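Local coordinates for ADP-ribosylating toxin CARDS (Mycoplasma pneumoniae, PDB 4TLV), which transfers the ADP-ribosyl group from NAD(+) to target proteins and causes vacuolization of mammalian cells, as the main virulence factor of the bacterium, at residues 99-102 and 103-107; 112-115 and 116-119. One frame throughout, in Å; residues are numbered along the deposited sequence.

Contact 1 of 2, residues 99-102 and 103-107; sequences LLDL and MRQRQ
The last turn of helix 92-104 is carried by i to i+4 backbone bonds, Met103 N to Leu99 O, Arg104 N to Leu100 O and Gln105 N to Asp101 O, before Gln107 N reaches five residues back to Leu102 O at 2.9 Å. Gln105 lays its amide against the carboxylate of Asp101: NE2 gives a hydrogen bond to OD1 on its syn side, somewhat out of the carboxylate plane, 2.8 Å long and fairly straight at 160°, the two flat groups turned 31° apart. Asp101 CG stands anti to its own N (chi1 177°), which carries the acid along the helix to the amide. The same OD1 also accepts from Ser529, and Gln105 NE2 from its side meets Asp531, so both groups serve the seam with the D3 domain. One residue earlier, and so round the helix, Leu100 and Arg104 run side by side, CD1 resting 4.1 Å from the methylene CG. A long aliphatic stem suits Arg104 here, since it packs on leucine while the guanidinium travels on to Gln119 and the carbonyl of Tyr549. Met103, bent at chi3, curls its methyl CE back to 3.9 Å from Leu100 CA; an unbranched, flexible thioether fits this inner face, where Ala118 and Phe110 also touch it. Gln107 OE1 lies 3.2 Å from Leu102 CD2, the two side chains crossing at about a right angle. Arg106, with positive phi, turns the chain out of the helix, and its N bonds weakly to Met103 O; with the bond from Gln107 N, this makes a Schellman motif.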
# COMPACT_ATOMS: atom_id res chain seq x y z
N LEU A 99 15.05 -9.64 -3.98
CA LEU A 99 16.39 -9.42 -3.43
C LEU A 99 16.52 -9.94 -1.99
O LEU A 99 17.54 -10.52 -1.62
CB LEU A 99 16.79 -7.94 -3.53
CG LEU A 99 16.98 -7.41 -4.96
CD1 LEU A 99 17.39 -5.96 -4.93
CD2 LEU A 99 18.01 -8.24 -5.74
N LEU A 100 15.47 -9.76 -1.19
CA LEU A 100 15.46 -10.30 0.17
C LEU A 100 15.59 -11.83 0.12
O LEU A 100 16.42 -12.41 0.82
CB LEU A 100 14.18 -9.92 0.91
CG LEU A 100 14.06 -10.59 2.28
CD1 LEU A 100 15.13 -10.07 3.24
CD2 LEU A 100 12.64 -10.36 2.83
N ASP A 101 14.76 -12.46 -0.70
CA ASP A 101 14.82 -13.90 -0.92
C ASP A 101 16.25 -14.33 -1.27
O ASP A 101 16.83 -15.17 -0.60
CB ASP A 101 13.85 -14.25 -2.05
CG ASP A 101 13.86 -15.71 -2.43
OD1 ASP A 101 14.17 -16.57 -1.57
OD2 ASP A 101 13.52 -16.02 -3.60
N LEU A 102 16.83 -13.74 -2.31
CA LEU A 102 18.19 -14.10 -2.71
C LEU A 102 19.19 -13.93 -1.55
O LEU A 102 20.04 -14.79 -1.33
CB LEU A 102 18.63 -13.31 -3.94
CG LEU A 102 17.79 -13.61 -5.20
CD1 LEU A 102 18.09 -12.60 -6.25
CD2 LEU A 102 18.04 -15.03 -5.71
N MET A 103 19.09 -12.82 -0.82
CA MET A 103 19.96 -12.59 0.33
C MET A 103 19.79 -13.65 1.42
O MET A 103 20.78 -14.12 1.98
CB MET A 103 19.77 -11.18 0.90
CG MET A 103 20.25 -10.09 -0.05
SD MET A 103 20.25 -8.46 0.71
CE MET A 103 18.61 -8.42 1.41
N ARG A 104 18.55 -14.05 1.71
CA ARG A 104 18.34 -15.06 2.75
C ARG A 104 18.85 -16.43 2.29
O ARG A 104 19.26 -17.23 3.12
CB ARG A 104 16.87 -15.18 3.13
CG ARG A 104 16.25 -13.94 3.77
CD ARG A 104 17.08 -13.35 4.91
NE ARG A 104 17.35 -14.29 6.01
CZ ARG A 104 18.02 -13.95 7.12
NH1 ARG A 104 18.46 -12.72 7.28
NH2 ARG A 104 18.25 -14.85 8.07
N GLN A 105 18.77 -16.70 0.99
CA GLN A 105 19.22 -18.00 0.47
C GLN A 105 20.71 -17.97 0.18
O GLN A 105 21.27 -18.95 -0.31
CB GLN A 105 18.44 -18.39 -0.80
CG GLN A 105 16.93 -18.58 -0.60
CD GLN A 105 16.30 -19.53 -1.62
OE1 GLN A 105 16.69 -20.69 -1.71
NE2 GLN A 105 15.32 -19.04 -2.38
N ARG A 106 21.35 -16.83 0.45
CA ARG A 106 22.79 -16.65 0.28
C ARG A 106 23.27 -16.69 -1.18
O ARG A 106 24.28 -17.32 -1.50
CB ARG A 106 23.56 -17.65 1.16
CG ARG A 106 23.24 -17.48 2.65
CD ARG A 106 23.67 -18.69 3.48
NE ARG A 106 23.42 -18.46 4.90
CZ ARG A 106 23.90 -17.41 5.58
NH1 ARG A 106 24.65 -16.50 4.96
NH2 ARG A 106 23.63 -17.27 6.88
N GLN A 107 22.56 -16.00 -2.06
CA GLN A 107 22.89 -16.00 -3.48
C GLN A 107 23.25 -14.61 -3.95
O GLN A 107 23.02 -14.24 -5.10
CB GLN A 107 21.74 -16.59 -4.29
CG GLN A 107 21.39 -18.01 -3.84
CD GLN A 107 20.06 -18.53 -4.40
OE1 GLN A 107 19.44 -17.90 -5.25
NE2 GLN A 107 19.64 -19.69 -3.92

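Contact 2 of 2, residues 112-115 and 116-119; sequences SGDR and EMAQ. With GOL (glycerol), chain J.
Asp114 is the N-cap of helix 115-126, and its carboxylate takes the place of the missing turn. Asp114 OD1 accepts from Met117 N at 3.0 Å, the N-H pointing almost straight at it (168°), nearly along the C-O axis. A chi1 of 60° puts CG between the backbone N and the carbonyl carbon, swinging the acid over the first turn. A short acid suits an N-cap because it can accept from an amide of that turn, and its charge probably suits the helix dipole. The side chains of Met117 and Asp114 cross at about a right angle, Met117 CG 3.2 Å from Asp114 OD1; an extended chi2 carries Met117 SD to 3.8 Å from Gly113 CA, and the bend at chi3 turns the methyl CE. Gly113 has positive phi (70°), which glycine adopts readily. The regular helix follows, Ala118 N bonded to Asp114 O and Gln119 N to Arg115 O. Arg115 and Gln119, one turn apart in the mART domain, run side by side, guanidinium and amide nearly parallel. The long stem of Arg115 lets Gln119 lie alongside, Gln119 OE1 3.4 Å from Arg115 CG, while their polar ends bond to helix 92-104: Gln119 OE1 with Arg104, Arg115 NH1 with Met103 O. Both hold a glycerol, probably from the crystallisation liquor: Arg115 NE donates to glycerol O1, 3.0 Å away at the guanidinium edge near its plane, and Gln119 NE2 bonds weakly to glycerol O2 (3.3 Å).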
# COMPACT_ATOMS: atom_id res chain seq x y z
N SER A 112 29.46 -3.93 -2.14
CA SER A 112 29.56 -2.88 -1.15
C SER A 112 28.44 -3.12 -0.14
O SER A 112 27.39 -3.65 -0.51
CB SER A 112 29.40 -1.51 -1.80
OG SER A 112 29.56 -0.46 -0.86
N GLY A 113 28.68 -2.76 1.11
CA GLY A 113 27.71 -2.99 2.17
C GLY A 113 27.55 -4.46 2.53
O GLY A 113 28.41 -5.29 2.22
N ASP A 114 26.45 -4.79 3.19
CA ASP A 114 26.20 -6.16 3.64
C ASP A 114 24.72 -6.44 3.81
O ASP A 114 23.89 -5.56 3.60
CB ASP A 114 26.97 -6.46 4.93
CG ASP A 114 26.59 -5.54 6.11
OD1 ASP A 114 25.47 -4.99 6.16
OD2 ASP A 114 27.44 -5.39 7.03
N ARG A 115 24.38 -7.66 4.19
CA ARG A 115 22.98 -8.06 4.26
C ARG A 115 22.18 -7.28 5.32
O ARG A 115 21.03 -6.92 5.09
CB ARG A 115 22.83 -9.56 4.49
CG ARG A 115 21.37 -10.01 4.49
CD ARG A 115 21.24 -11.50 4.52
NE ARG A 115 21.54 -12.07 5.84
CZ ARG A 115 21.48 -13.37 6.11
NH1 ARG A 115 21.14 -14.23 5.17
NH2 ARG A 115 21.75 -13.81 7.33
N GLU A 116 22.79 -7.03 6.48
CA GLU A 116 22.11 -6.26 7.52
C GLU A 116 21.68 -4.89 6.97
O GLU A 116 20.54 -4.47 7.15
CB GLU A 116 23.00 -6.09 8.76
CG GLU A 116 22.34 -5.31 9.90
CD GLU A 116 23.27 -5.10 11.11
OE1 GLU A 116 24.45 -5.49 11.05
OE2 GLU A 116 22.80 -4.53 12.13
N MET A 117 22.59 -4.21 6.28
CA MET A 117 22.27 -2.93 5.68
C MET A 117 21.19 -3.05 4.60
O MET A 117 20.31 -2.19 4.50
CB MET A 117 23.52 -2.30 5.07
CG MET A 117 24.59 -1.93 6.07
SD MET A 117 26.15 -1.48 5.26
CE MET A 117 25.69 -0.01 4.32
N ALA A 118 21.27 -4.09 3.78
CA ALA A 118 20.29 -4.26 2.71
C ALA A 118 18.90 -4.48 3.31
O ALA A 118 17.90 -3.98 2.79
CB ALA A 118 20.67 -5.43 1.80
N GLN A 119 18.84 -5.23 4.41
CA GLN A 119 17.56 -5.48 5.07
C GLN A 119 16.96 -4.22 5.70
O GLN A 119 15.73 -4.08 5.77
CB GLN A 119 17.68 -6.64 6.08
CG GLN A 119 17.83 -7.98 5.35
CD GLN A 119 18.16 -9.13 6.26
OE1 GLN A 119 18.21 -10.33 5.70
NE2 GLN A 119 18.36 -8.95 7.47
C1 GOL J . 21.96 -11.47 9.49
O1 GOL J . 21.80 -10.58 8.40
C2 GOL J . 20.75 -11.40 10.42
O2 GOL J . 19.58 -11.13 9.69
C3 GOL J . 20.58 -12.74 11.12
O3 GOL J . 19.90 -13.64 10.28

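In the fold
Contact 1 closes helix 92-104 and contact 2 opens helix 115-126, with the short strand 108-110 between, so the two describe opposite ends of successive helices in the mART domain. Their centres lie 11 Å apart. Contact 1 is the more buried, and its acid and amide face strand 526-529 of D3; contact 2 is a surface contact whose acid serves its own helix start. One end finishes by backbone bonds around a positive-phi residue, the other begins by a side-chain acceptor. Arg104 with Gln119, and Met103 with Ala118, link the contacts, so the two helix ends meet through a polar pair and an apolar one.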